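PDB 7DRY: CMP/dCMP-type deaminase domain-containing protein from Aspergillus oryzae RIB40, which probably deaminates a pyrimidine intermediate of riboflavin biosynthesis, as a zinc-containing Rib2 deaminase with the cytidine deaminase (CDA) fold. Local coordinates for residues M95-P101 against I130-E136; H5-R10 against Q158-L163; E11-A16 against V28-L32; N25-G29 against G51-E55. One frame throughout, in Å; residues are numbered along the deposited sequence.

Contact 1 (M95-P101 against I130-E136)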
loop_
_atom_site.group_PDB
_atom_site.type_symbol
_atom_site.label_atom_id
_atom_site.label_comp_id
_atom_site.label_asym_id
_atom_site.label_seq_id
_atom_site.Cartn_x
_atom_site.Cartn_y
_atom_site.Cartn_z
ATOM N N MET A 95 4.117 5.359 -2.998
ATOM C CA MET A 95 3.813 3.968 -2.692
ATOM C C MET A 95 2.773 3.426 -3.659
ATOM O O MET A 95 1.708 4.028 -3.841
ATOM C CB MET A 95 3.343 3.793 -1.248
ATOM C CG MET A 95 3.176 2.319 -0.884
ATOM S SD MET A 95 2.581 2.027 0.791
ATOM C CE MET A 95 4.116 2.203 1.709
ATOM N N TYR A 96 3.103 2.306 -4.297
ATOM C CA TYR A 96 2.146 1.519 -5.058
ATOM C C TYR A 96 1.620 0.403 -4.167
ATOM O O TYR A 96 2.369 -0.198 -3.391
ATOM C CB TYR A 96 2.825 0.897 -6.278
ATOM C CG TYR A 96 3.220 1.897 -7.331
ATOM C CD1 TYR A 96 4.468 2.533 -7.294
ATOM C CD2 TYR A 96 2.356 2.208 -8.378
ATOM C CE1 TYR A 96 4.827 3.460 -8.268
ATOM C CE2 TYR A 96 2.704 3.137 -9.350
ATOM C CZ TYR A 96 3.942 3.750 -9.299
ATOM O OH TYR A 96 4.289 4.657 -10.261
ATOM N N VAL A 97 0.323 0.139 -4.258
ATOM C CA VAL A 97 -0.289 -0.917 -3.460
ATOM C C VAL A 97 -1.500 -1.422 -4.230
ATOM O O VAL A 97 -2.179 -0.637 -4.889
ATOM C CB VAL A 97 -0.625 -0.389 -2.045
ATOM C CG1 VAL A 97 -1.509 0.832 -2.113
ATOM C CG2 VAL A 97 -1.247 -1.457 -1.180
ATOM N N THR A 98 -1.746 -2.738 -4.198
ATOM C CA THR A 98 -2.793 -3.249 -5.085
ATOM C C THR A 98 -4.161 -2.698 -4.700
ATOM O O THR A 98 -4.955 -2.347 -5.576
ATOM C CB THR A 98 -2.803 -4.779 -5.173
ATOM O OG1 THR A 98 -2.992 -5.349 -3.874
ATOM C CG2 THR A 98 -1.513 -5.302 -5.797
ATOM N N MET A 99 -4.453 -2.598 -3.402
ATOM C CA MET A 99 -5.746 -2.114 -2.934
ATOM C C MET A 99 -5.586 -0.798 -2.178
ATOM O O MET A 99 -4.510 -0.482 -1.667
ATOM C CB MET A 99 -6.413 -3.162 -2.033
ATOM C CG MET A 99 -6.639 -4.512 -2.724
ATOM S SD MET A 99 -7.609 -5.667 -1.757
ATOM C CE MET A 99 -9.259 -4.962 -1.904
ATOM N N GLU A 100 -6.675 -0.028 -2.132
ATOM C CA GLU A 100 -6.696 1.246 -1.427
ATOM C C GLU A 100 -6.214 1.055 0.014
ATOM O O GLU A 100 -6.663 0.122 0.687
ATOM C CB GLU A 100 -8.139 1.762 -1.400
ATOM C CG GLU A 100 -8.350 3.023 -0.585
ATOM C CD GLU A 100 -9.820 3.337 -0.391
ATOM O OE1 GLU A 100 -10.661 2.566 -0.891
ATOM O OE2 GLU A 100 -10.139 4.345 0.270
ATOM N N PRO A 101 -5.313 1.902 0.513
ATOM C CA PRO A 101 -4.897 1.775 1.920
ATOM C C PRO A 101 -6.064 1.961 2.880
ATOM O O PRO A 101 -6.902 2.850 2.710
ATOM C CB PRO A 101 -3.853 2.888 2.091
ATOM C CG PRO A 101 -4.007 3.774 0.891
ATOM C CD PRO A 101 -4.541 2.925 -0.211
ATOM N N ILE A 130 0.101 7.965 -3.319
ATOM C CA ILE A 130 -0.268 6.548 -3.343
ATOM C C ILE A 130 -0.932 6.248 -4.681
ATOM O O ILE A 130 -1.837 6.974 -5.107
ATOM C CB ILE A 130 -1.250 6.197 -2.206
ATOM C CG1 ILE A 130 -0.797 6.783 -0.864
ATOM C CG2 ILE A 130 -1.438 4.690 -2.116
ATOM C CD1 ILE A 130 0.500 6.207 -0.345
ATOM N N TYR A 131 -0.498 5.175 -5.335
ATOM C CA TYR A 131 -1.189 4.625 -6.494
ATOM C C TYR A 131 -1.742 3.263 -6.104
ATOM O O TYR A 131 -1.040 2.472 -5.478
ATOM C CB TYR A 131 -0.214 4.395 -7.646
ATOM C CG TYR A 131 0.301 5.646 -8.318
ATOM C CD1 TYR A 131 1.459 6.259 -7.878
ATOM C CD2 TYR A 131 -0.363 6.201 -9.402
ATOM C CE1 TYR A 131 1.946 7.408 -8.495
ATOM C CE2 TYR A 131 0.127 7.349 -10.036
ATOM C CZ TYR A 131 1.277 7.941 -9.565
ATOM O OH TYR A 131 1.775 9.083 -10.161
ATOM N N PHE A 132 -2.995 2.983 -6.474
ATOM C CA PHE A 132 -3.579 1.673 -6.196
ATOM C C PHE A 132 -4.493 1.255 -7.342
ATOM O O PHE A 132 -4.859 2.071 -8.192
ATOM C CB PHE A 132 -4.278 1.632 -4.828
ATOM C CG PHE A 132 -5.284 2.723 -4.621
ATOM C CD1 PHE A 132 -6.595 2.539 -5.012
ATOM C CD2 PHE A 132 -4.930 3.923 -4.020
ATOM C CE1 PHE A 132 -7.541 3.529 -4.819
ATOM C CE2 PHE A 132 -5.873 4.917 -3.824
ATOM C CZ PHE A 132 -7.177 4.718 -4.225
ATOM N N GLY A 133 -4.871 -0.028 -7.351
ATOM C CA GLY A 133 -5.569 -0.611 -8.485
ATOM C C GLY A 133 -7.052 -0.868 -8.307
ATOM O O GLY A 133 -7.774 -1.079 -9.292
ATOM N N VAL A 134 -7.528 -0.842 -7.061
ATOM C CA VAL A 134 -8.941 -1.038 -6.746
ATOM C C VAL A 134 -9.307 -0.091 -5.612
ATOM O O VAL A 134 -8.610 -0.041 -4.593
ATOM C CB VAL A 134 -9.255 -2.493 -6.339
ATOM C CG1 VAL A 134 -10.708 -2.624 -5.888
ATOM C CG2 VAL A 134 -8.971 -3.457 -7.478
ATOM N N LYS A 135 -10.405 0.649 -5.779
ATOM C CA LYS A 135 -10.855 1.602 -4.766
ATOM C C LYS A 135 -11.693 0.903 -3.693
ATOM O O LYS A 135 -12.830 1.260 -3.401
ATOM C CB LYS A 135 -11.590 2.773 -5.408
ATOM C CG LYS A 135 -11.486 4.051 -4.579
ATOM C CD LYS A 135 -12.202 5.229 -5.223
ATOM C CE LYS A 135 -12.104 6.457 -4.333
ATOM N NZ LYS A 135 -12.891 7.609 -4.858
ATOM N N GLU A 136 -11.087 -0.123 -3.102
ATOM C CA GLU A 136 -11.627 -0.839 -1.959
ATOM C C GLU A 136 -10.430 -1.204 -1.093
ATOM O O GLU A 136 -9.365 -1.559 -1.622
ATOM C CB GLU A 136 -12.373 -2.122 -2.355
ATOM C CG GLU A 136 -13.614 -1.899 -3.207
ATOM C CD GLU A 136 -14.684 -1.094 -2.494
ATOM O OE1 GLU A 136 -14.745 -1.138 -1.246
ATOM O OE2 GLU A 136 -15.469 -0.414 -3.187
#
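Strands 95-97 and 130-132 run side by side in parallel, with a 20° angle between their axes and with Met95 facing Ile130 and Tyr96 facing Tyr131. Tyr131 is gripped twice: its N donates to Met95 O (2.9 Å), and its O accepts from Val97 N (3.0 Å). Both chains then turn a corner together, and Gly133 N bonds to Thr98 O (2.9 Å), while Glu100 N bonds to Val134 O (3.1 Å). The two tyrosines leave the same face of the sheet side by side and point the same way. Their planes are 13° apart but slid, so the rings barely overlap, and Tyr96 CD2 lies on Tyr131 CB (3.5 Å). On the other face, Ile130 splits its branches: CD1 touches Met95 CB, and CG2 rests on Val97 CG1 (3.9 Å). The Phe132 ring, with CG between its own N and carbonyl carbon (chi1 53°), takes Glu100 CA over one face as a CH-pi contact, 3.9 Å from its centroid. Pro101 CD crosses to Phe132 CD2 (4.0 Å) and also touches Ile130 CG2. The extended Glu100 side chain lies alongside the Phe132 ring, and its OE2 accepts a hydrogen bond from Cys147 N. The strands belong to the beta-alpha-beta unit 91-97, 112-117, 127-132 of the deaminase fold. Helices 62-73 and 145-152 pack against the face of Met95, Val97 and Ile130, where Pro101 comes close to Glu63 and the zinc ligand Cys112; His5 and Tyr8 of helix 5-16 stack on the tyrosines.

Contact 2 (H5-R10 against Q158-L163)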
loop_
_atom_site.group_PDB
_atom_site.type_symbol
_atom_site.label_atom_id
_atom_site.label_comp_id
_atom_site.label_asym_id
_atom_site.label_seq_id
_atom_site.Cartn_x
_atom_site.Cartn_y
_atom_site.Cartn_z
ATOM N N HIS A 5 2.858 2.855 -14.180
ATOM C CA HIS A 5 2.061 2.532 -13.000
ATOM C C HIS A 5 1.489 1.131 -13.079
ATOM O O HIS A 5 1.473 0.412 -12.072
ATOM C CB HIS A 5 0.952 3.563 -12.811
ATOM C CG HIS A 5 1.452 4.968 -12.830
ATOM N ND1 HIS A 5 2.562 5.365 -12.120
ATOM C CD2 HIS A 5 1.006 6.069 -13.481
ATOM C CE1 HIS A 5 2.783 6.650 -12.335
ATOM N NE2 HIS A 5 1.848 7.103 -13.152
ATOM N N ALA A 6 1.016 0.726 -14.259
ATOM C CA ALA A 6 0.482 -0.620 -14.412
ATOM C C ALA A 6 1.545 -1.670 -14.120
ATOM O O ALA A 6 1.263 -2.684 -13.469
ATOM C CB ALA A 6 -0.089 -0.799 -15.819
ATOM N N LYS A 7 2.777 -1.444 -14.583
ATOM C CA LYS A 7 3.836 -2.417 -14.329
ATOM C C LYS A 7 4.151 -2.517 -12.843
ATOM O O LYS A 7 4.313 -3.621 -12.311
ATOM C CB LYS A 7 5.095 -2.081 -15.133
ATOM C CG LYS A 7 6.183 -3.144 -15.003
ATOM C CD LYS A 7 7.504 -2.699 -15.615
ATOM C CE LYS A 7 8.553 -3.804 -15.519
ATOM N NZ LYS A 7 8.094 -4.969 -14.701
ATOM N N TYR A 8 4.235 -1.375 -12.152
ATOM C CA TYR A 8 4.444 -1.425 -10.707
ATOM C C TYR A 8 3.318 -2.177 -10.014
ATOM O O TYR A 8 3.565 -2.953 -9.081
ATOM C CB TYR A 8 4.550 -0.011 -10.134
ATOM C CG TYR A 8 5.936 0.581 -10.226
ATOM C CD1 TYR A 8 7.001 0.034 -9.506
ATOM C CD2 TYR A 8 6.196 1.684 -11.035
ATOM C CE1 TYR A 8 8.262 0.568 -9.581
ATOM C CE2 TYR A 8 7.470 2.224 -11.124
ATOM C CZ TYR A 8 8.502 1.662 -10.390
ATOM O OH TYR A 8 9.772 2.191 -10.461
ATOM N N LEU A 9 2.073 -1.978 -10.460
ATOM C CA LEU A 9 0.976 -2.681 -9.802
ATOM C C LEU A 9 1.030 -4.178 -10.064
ATOM O O LEU A 9 0.676 -4.965 -9.183
ATOM C CB LEU A 9 -0.371 -2.077 -10.179
ATOM C CG LEU A 9 -0.615 -0.730 -9.494
ATOM C CD1 LEU A 9 -1.928 -0.163 -9.981
ATOM C CD2 LEU A 9 -0.609 -0.832 -7.960
ATOM N N ARG A 10 1.476 -4.592 -11.255
ATOM C CA ARG A 10 1.662 -6.017 -11.510
ATOM C C ARG A 10 2.740 -6.590 -10.601
ATOM O O ARG A 10 2.616 -7.719 -10.109
ATOM C CB ARG A 10 2.019 -6.254 -12.978
ATOM C CG ARG A 10 0.866 -6.010 -13.944
ATOM C CD ARG A 10 1.181 -6.544 -15.333
ATOM N NE ARG A 10 2.265 -5.808 -15.981
ATOM C CZ ARG A 10 2.091 -4.735 -16.746
ATOM N NH1 ARG A 10 0.871 -4.260 -16.962
ATOM N NH2 ARG A 10 3.139 -4.135 -17.293
ATOM N N GLN A 158 -4.075 8.157 -6.593
ATOM C CA GLN A 158 -4.528 7.953 -7.960
ATOM C C GLN A 158 -4.889 6.487 -8.139
ATOM O O GLN A 158 -4.106 5.603 -7.776
ATOM C CB GLN A 158 -3.411 8.320 -8.937
ATOM C CG GLN A 158 -3.782 8.195 -10.394
ATOM C CD GLN A 158 -2.804 8.930 -11.285
ATOM O OE1 GLN A 158 -2.324 10.012 -10.940
ATOM N NE2 GLN A 158 -2.491 8.341 -12.429
ATOM N N VAL A 159 -6.071 6.234 -8.693
ATOM C CA VAL A 159 -6.459 4.880 -9.065
ATOM C C VAL A 159 -5.915 4.581 -10.454
ATOM O O VAL A 159 -6.051 5.395 -11.377
ATOM C CB VAL A 159 -7.985 4.719 -9.027
ATOM C CG1 VAL A 159 -8.355 3.265 -9.254
ATOM C CG2 VAL A 159 -8.538 5.206 -7.700
ATOM N N VAL A 160 -5.306 3.410 -10.605
ATOM C CA VAL A 160 -4.783 2.937 -11.881
ATOM C C VAL A 160 -5.679 1.793 -12.320
ATOM O O VAL A 160 -5.701 0.731 -11.683
ATOM C CB VAL A 160 -3.331 2.469 -11.747
ATOM C CG1 VAL A 160 -2.795 1.992 -13.097
ATOM C CG2 VAL A 160 -2.461 3.582 -11.164
ATOM N N ASN A 161 -6.426 2.007 -13.402
ATOM C CA ASN A 161 -7.424 1.047 -13.842
ATOM C C ASN A 161 -6.781 -0.062 -14.668
ATOM O O ASN A 161 -5.656 0.065 -15.162
ATOM C CB ASN A 161 -8.485 1.746 -14.698
ATOM C CG ASN A 161 -9.237 2.828 -13.938
ATOM O OD1 ASN A 161 -9.582 2.657 -12.770
ATOM N ND2 ASN A 161 -9.493 3.948 -14.604
ATOM N N GLY A 162 -7.514 -1.168 -14.801
ATOM C CA GLY A 162 -7.156 -2.238 -15.714
ATOM C C GLY A 162 -6.750 -3.546 -15.068
ATOM O O GLY A 162 -6.644 -4.555 -15.778
ATOM N N LEU A 163 -6.515 -3.575 -13.755
ATOM C CA LEU A 163 -6.104 -4.794 -13.066
ATOM C C LEU A 163 -7.077 -5.202 -11.965
ATOM O O LEU A 163 -6.726 -6.026 -11.115
ATOM C CB LEU A 163 -4.690 -4.652 -12.497
ATOM C CG LEU A 163 -3.582 -4.423 -13.521
ATOM C CD1 LEU A 163 -2.370 -3.759 -12.871
ATOM C CD2 LEU A 163 -3.209 -5.749 -14.171
#
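Leu163 and Val160 reach out from the chain beyond strand 158-159 to meet Leu9 on helix 5-16, and no hydrogen bond crosses between the two segments. Leu9 stretches its chain so that CD1 presses on Val160 CB at 3.5 Å, tighter than ordinary van der Waals contact. Val160 has CG1 anti to its backbone N (chi1 -179°) and CG2 beside that N, an orientation that turns both methyls to the helix. Each of them lies near Leu9 CD1, and CG2 also abuts His5 CB, one helical turn earlier, at 3.8 Å. Strand 156-159 is the outermost of the deaminase sheet on this side, so the start of helix 5-16 packs where the sheet ends and the chain passes to helix 164-171. Leu163 stands at the N-cap position of that helix. Its CD1 lies against Leu9 CB (3.8 Å) and, at the same distance, Ala6 O, while the Arg10 side chain crosses that of Leu163 at about a right angle, Arg10 CG 4.1 Å from Leu163 CD1. The His5 ring, past its CB contact with Val160, joins ND1 to Tyr96 OH by a hydrogen bond. Gln158 NE2 comes obliquely to the same ring, and its OE1 is bonded to Lys129 NZ.

Contact 3 (E11-A16 against V28-L32)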
loop_
_atom_site.group_PDB
_atom_site.type_symbol
_atom_site.label_atom_id
_atom_site.label_comp_id
_atom_site.label_asym_id
_atom_site.label_seq_id
_atom_site.Cartn_x
_atom_site.Cartn_y
_atom_site.Cartn_z
ATOM N N GLU A 11 3.807 -5.819 -10.366
ATOM C CA GLU A 11 4.844 -6.253 -9.441
ATOM C C GLU A 11 4.300 -6.329 -8.021
ATOM O O GLU A 11 4.645 -7.245 -7.264
ATOM C CB GLU A 11 6.043 -5.302 -9.534
ATOM C CG GLU A 11 6.792 -5.407 -10.867
ATOM C CD GLU A 11 7.794 -4.291 -11.097
ATOM O OE1 GLU A 11 7.869 -3.361 -10.271
ATOM O OE2 GLU A 11 8.513 -4.347 -12.117
ATOM N N CYS A 12 3.422 -5.393 -7.656
ATOM C CA CYS A 12 2.769 -5.459 -6.356
ATOM C C CYS A 12 1.914 -6.713 -6.255
ATOM O O CYS A 12 1.840 -7.347 -5.194
ATOM C CB CYS A 12 1.874 -4.232 -6.205
ATOM S SG CYS A 12 2.760 -2.708 -5.771
ATOM N N LEU A 13 1.249 -7.084 -7.351
ATOM C CA LEU A 13 0.420 -8.284 -7.321
ATOM C C LEU A 13 1.271 -9.537 -7.135
ATOM O O LEU A 13 0.876 -10.460 -6.411
ATOM C CB LEU A 13 -0.446 -8.365 -8.579
ATOM C CG LEU A 13 -1.614 -9.345 -8.547
ATOM C CD1 LEU A 13 -2.557 -9.032 -7.382
ATOM C CD2 LEU A 13 -2.348 -9.279 -9.873
ATOM N N SER A 14 2.452 -9.578 -7.752
ATOM C CA SER A 14 3.347 -10.709 -7.539
ATOM C C SER A 14 3.754 -10.814 -6.073
ATOM O O SER A 14 3.857 -11.919 -5.526
ATOM C CB SER A 14 4.575 -10.538 -8.422
ATOM O OG SER A 14 4.217 -10.783 -9.766
ATOM N N LEU A 15 4.006 -9.668 -5.427
ATOM C CA LEU A 15 4.290 -9.665 -3.993
ATOM C C LEU A 15 3.101 -10.182 -3.198
ATOM O O LEU A 15 3.264 -10.969 -2.262
ATOM C CB LEU A 15 4.637 -8.248 -3.530
ATOM C CG LEU A 15 6.040 -7.796 -3.926
ATOM C CD1 LEU A 15 6.174 -6.307 -3.707
ATOM C CD2 LEU A 15 7.096 -8.552 -3.121
ATOM N N ALA A 16 1.891 -9.739 -3.557
ATOM C CA ALA A 16 0.688 -10.179 -2.863
ATOM C C ALA A 16 0.550 -11.692 -2.886
ATOM O O ALA A 16 0.012 -12.282 -1.943
ATOM C CB ALA A 16 -0.537 -9.539 -3.516
ATOM N N VAL A 28 -2.280 -8.526 -0.347
ATOM C CA VAL A 28 -1.960 -7.258 -0.983
ATOM C C VAL A 28 -0.441 -7.134 -1.028
ATOM O O VAL A 28 0.270 -7.710 -0.199
ATOM C CB VAL A 28 -2.625 -6.100 -0.190
ATOM C CG1 VAL A 28 -2.214 -4.727 -0.708
ATOM C CG2 VAL A 28 -4.138 -6.222 -0.238
ATOM N N GLY A 29 0.055 -6.404 -2.026
ATOM C CA GLY A 29 1.474 -6.111 -2.131
ATOM C C GLY A 29 1.689 -4.618 -2.283
ATOM O O GLY A 29 0.847 -3.902 -2.829
ATOM N N ALA A 30 2.838 -4.154 -1.791
ATOM C CA ALA A 30 3.155 -2.733 -1.795
ATOM C C ALA A 30 4.622 -2.528 -2.135
ATOM O O ALA A 30 5.484 -3.294 -1.688
ATOM C CB ALA A 30 2.889 -2.103 -0.423
ATOM N N ILE A 31 4.902 -1.473 -2.907
ATOM C CA ILE A 31 6.264 -1.110 -3.297
ATOM C C ILE A 31 6.420 0.386 -3.090
ATOM O O ILE A 31 5.610 1.171 -3.592
ATOM C CB ILE A 31 6.556 -1.473 -4.764
ATOM C CG1 ILE A 31 6.520 -2.995 -4.952
ATOM C CG2 ILE A 31 7.935 -0.940 -5.182
ATOM C CD1 ILE A 31 6.562 -3.449 -6.415
ATOM N N LEU A 32 7.449 0.775 -2.351
ATOM C CA LEU A 32 7.742 2.177 -2.081
ATOM C C LEU A 32 8.897 2.610 -2.976
ATOM O O LEU A 32 9.936 1.940 -3.017
ATOM C CB LEU A 32 8.108 2.349 -0.609
ATOM C CG LEU A 32 8.391 3.783 -0.149
ATOM C CD1 LEU A 32 7.148 4.657 -0.325
ATOM C CD2 LEU A 32 8.847 3.761 1.298
#
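Gly29 meets helix 11-16 backbone to backbone: its CA sits 3.3 Å from Cys12 O in a CA-H...O contact. With no side chain at Gly29, the helix can sink onto the strand until Ala16 CA is 4.2 Å from Gly29 CA. Ala16 CB then lies against the peptide that joins Val28 to Gly29 (CB to Gly29 N 3.5 Å), and that buried N has no hydrogen-bond partner in the model. Ile31 is the other main point of contact. With CG1 anti to its carbonyl carbon (chi1 -65°), it crosses Leu15 at about a right angle, Ile31 CG1 to Leu15 CD1 at 3.6 Å, and sends CD1 on to Glu11 CB at 3.7 Å. Cys12 SG lies 3.9 Å from Ile31 CG1 and near the strand backbone at Gly29 O and Ile31 N. In the next shell, Glu11 is held by a salt bridge from OE2 to Lys7 NZ, one turn earlier in the helix. Helix segment 11-16 crosses strand segment 29-32 with axes 6.2 Å apart and directions 131° different, a helix laid over one face of the deaminase sheet. Strand 29-36 lies between strands 46-52 and 91-97, bonded through Ala30 to Gly51 and through Ile31 to Tyr96. Val28 and Ala30 point away from helix 5-16 and pack against helix 62-73 on the opposite face, where Val28 comes about 4 Å from the side chain of Glu63.

Contact 4 (N25-G29 against G51-E55)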
loop_
_atom_site.group_PDB
_atom_site.type_symbol
_atom_site.label_atom_id
_atom_site.label_comp_id
_atom_site.label_asym_id
_atom_site.label_seq_id
_atom_site.Cartn_x
_atom_site.Cartn_y
_atom_site.Cartn_z
ATOM N N ASN A 25 -7.988 -12.793 5.558
ATOM C CA ASN A 25 -7.007 -11.790 5.178
ATOM C C ASN A 25 -7.262 -11.290 3.760
ATOM O O ASN A 25 -8.083 -11.826 3.013
ATOM C CB ASN A 25 -5.569 -12.285 5.388
ATOM C CG ASN A 25 -5.132 -13.322 4.364
ATOM O OD1 ASN A 25 -5.947 -13.873 3.617
ATOM N ND2 ASN A 25 -3.829 -13.605 4.336
ATOM N N PHE A 26 -6.582 -10.206 3.418
ATOM C CA PHE A 26 -6.635 -9.627 2.082
ATOM C C PHE A 26 -5.202 -9.558 1.591
ATOM O O PHE A 26 -4.390 -8.801 2.132
ATOM C CB PHE A 26 -7.290 -8.245 2.121
ATOM C CG PHE A 26 -8.786 -8.300 2.265
ATOM C CD1 PHE A 26 -9.370 -8.560 3.496
ATOM C CD2 PHE A 26 -9.603 -8.112 1.166
ATOM C CE1 PHE A 26 -10.757 -8.629 3.628
ATOM C CE2 PHE A 26 -10.988 -8.176 1.286
ATOM C CZ PHE A 26 -11.563 -8.432 2.516
ATOM N N ARG A 27 -4.895 -10.370 0.585
ATOM C CA ARG A 27 -3.531 -10.546 0.104
ATOM C C ARG A 27 -3.172 -9.395 -0.821
ATOM O O ARG A 27 -3.699 -9.300 -1.936
ATOM C CB ARG A 27 -3.412 -11.888 -0.606
ATOM C CG ARG A 27 -3.687 -13.041 0.331
ATOM C CD ARG A 27 -3.960 -14.298 -0.441
ATOM N NE ARG A 27 -2.742 -14.928 -0.938
ATOM C CZ ARG A 27 -2.558 -15.318 -2.200
ATOM N NH1 ARG A 27 -3.496 -15.108 -3.118
ATOM N NH2 ARG A 27 -1.440 -15.934 -2.534
ATOM N N VAL A 28 -2.280 -8.526 -0.347
ATOM C CA VAL A 28 -1.960 -7.258 -0.983
ATOM C C VAL A 28 -0.441 -7.134 -1.028
ATOM O O VAL A 28 0.270 -7.710 -0.199
ATOM C CB VAL A 28 -2.625 -6.100 -0.190
ATOM C CG1 VAL A 28 -2.214 -4.727 -0.708
ATOM C CG2 VAL A 28 -4.138 -6.222 -0.238
ATOM N N GLY A 29 0.055 -6.404 -2.026
ATOM C CA GLY A 29 1.474 -6.111 -2.131
ATOM C C GLY A 29 1.689 -4.618 -2.283
ATOM O O GLY A 29 0.847 -3.902 -2.829
ATOM N N GLY A 51 6.690 -4.805 0.510
ATOM C CA GLY A 51 6.070 -5.633 1.538
ATOM C C GLY A 51 4.791 -6.258 1.029
ATOM O O GLY A 51 4.257 -5.887 -0.019
ATOM N N TYR A 52 4.307 -7.245 1.781
ATOM C CA TYR A 52 3.051 -7.894 1.436
ATOM C C TYR A 52 2.336 -8.360 2.699
ATOM O O TYR A 52 2.935 -8.478 3.770
ATOM C CB TYR A 52 3.264 -9.060 0.456
ATOM C CG TYR A 52 4.213 -10.127 0.939
ATOM C CD1 TYR A 52 5.574 -10.057 0.671
ATOM C CD2 TYR A 52 3.740 -11.225 1.642
ATOM C CE1 TYR A 52 6.432 -11.054 1.112
ATOM C CE2 TYR A 52 4.591 -12.216 2.089
ATOM C CZ TYR A 52 5.942 -12.117 1.817
ATOM O OH TYR A 52 6.797 -13.115 2.248
ATOM N N THR A 53 1.037 -8.619 2.556
ATOM C CA THR A 53 0.212 -8.989 3.701
ATOM C C THR A 53 0.794 -10.210 4.408
ATOM O O THR A 53 1.087 -11.228 3.778
ATOM C CB THR A 53 -1.187 -9.333 3.196
ATOM O OG1 THR A 53 -1.759 -8.186 2.556
ATOM C CG2 THR A 53 -2.087 -9.792 4.346
ATOM N N MET A 54 0.947 -10.115 5.725
ATOM C CA MET A 54 1.359 -11.232 6.570
ATOM C C MET A 54 2.770 -11.710 6.277
ATOM O O MET A 54 3.146 -12.821 6.662
ATOM C CB MET A 54 0.340 -12.378 6.587
ATOM C CG MET A 54 -0.912 -11.979 7.365
ATOM S SD MET A 54 -2.224 -13.197 7.268
ATOM C CE MET A 54 -3.410 -12.509 8.423
ATOM N N GLU A 55 3.565 -10.874 5.611
ATOM C CA GLU A 55 4.994 -11.133 5.504
ATOM C C GLU A 55 5.615 -11.173 6.887
ATOM O O GLU A 55 6.428 -12.050 7.191
ATOM C CB GLU A 55 5.622 -10.020 4.667
ATOM C CG GLU A 55 7.125 -10.143 4.422
ATOM C CD GLU A 55 7.650 -8.985 3.596
ATOM O OE1 GLU A 55 6.938 -7.968 3.489
ATOM O OE2 GLU A 55 8.765 -9.103 3.049
#
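The side chains of Asn25 and Met54 cross obliquely, and the amide ND2 of Asn25 gives Met54 SD a weak hydrogen bond (3.4 Å). The amide is held by the loop before it: ND2 also donates to Pro20 O, and OD1 accepts from Arg22 N. The Phe26 ring stands edge-to-face with Phe140 and His175. The Tyr52 ring has Glu55 CB over the centre of one face, and the Glu55 carboxylate is met from above its plane by Tyr52 N, bonded to OE1 at 3.2 Å. Tyr52 to Glu55 form a type II beta turn closed by Glu55 N on Tyr52 O (3.1 Å), which the side-chain bond reinforces; OE1 also bonds to Asn69 of helix 62-73. Thr53 carries the contact. Its OG1, anti to the carbonyl carbon (chi1 -61°), donates in the carbonyl plane to Phe26 O at 2.7 Å, and lies 3.0 Å from Val28 N. Thr53 N donates to Val28 O (3.0 Å), tying the turn to the loop again. Gly29 and Tyr52 form an antiparallel non-hydrogen-bonded pair, where strand 29-36 begins and strand 46-52 ends. Strand 46-52 is outermost in the sheet on this side, and its turn leads toward helix 62-73 and the zinc ligand His61, whose side chain is about 5 Å from that of Thr53.

All four contacts bear on the one mixed sheet of the deaminase fold, ordered 46-52, 29-36, 91-97, 127-132, 156-159. Contact 4 lies at the first edge, contact 1 joins two inner strands, and contact 2 reaches the last edge, about 17 Å from contact 4 between centres. Helix 5-16 serves contacts 2 and 3 in turn, spanning one face of the sheet. Contacts 3 and 4 share Val28 and Gly29, and their centres are about 8 Å apart. Along the chain, contacts 3 and 4 close before contact 1 opens, and contact 2 encloses all three. Contacts 1, 3 and 4 converge near the zinc site; contact 2 lies farther out.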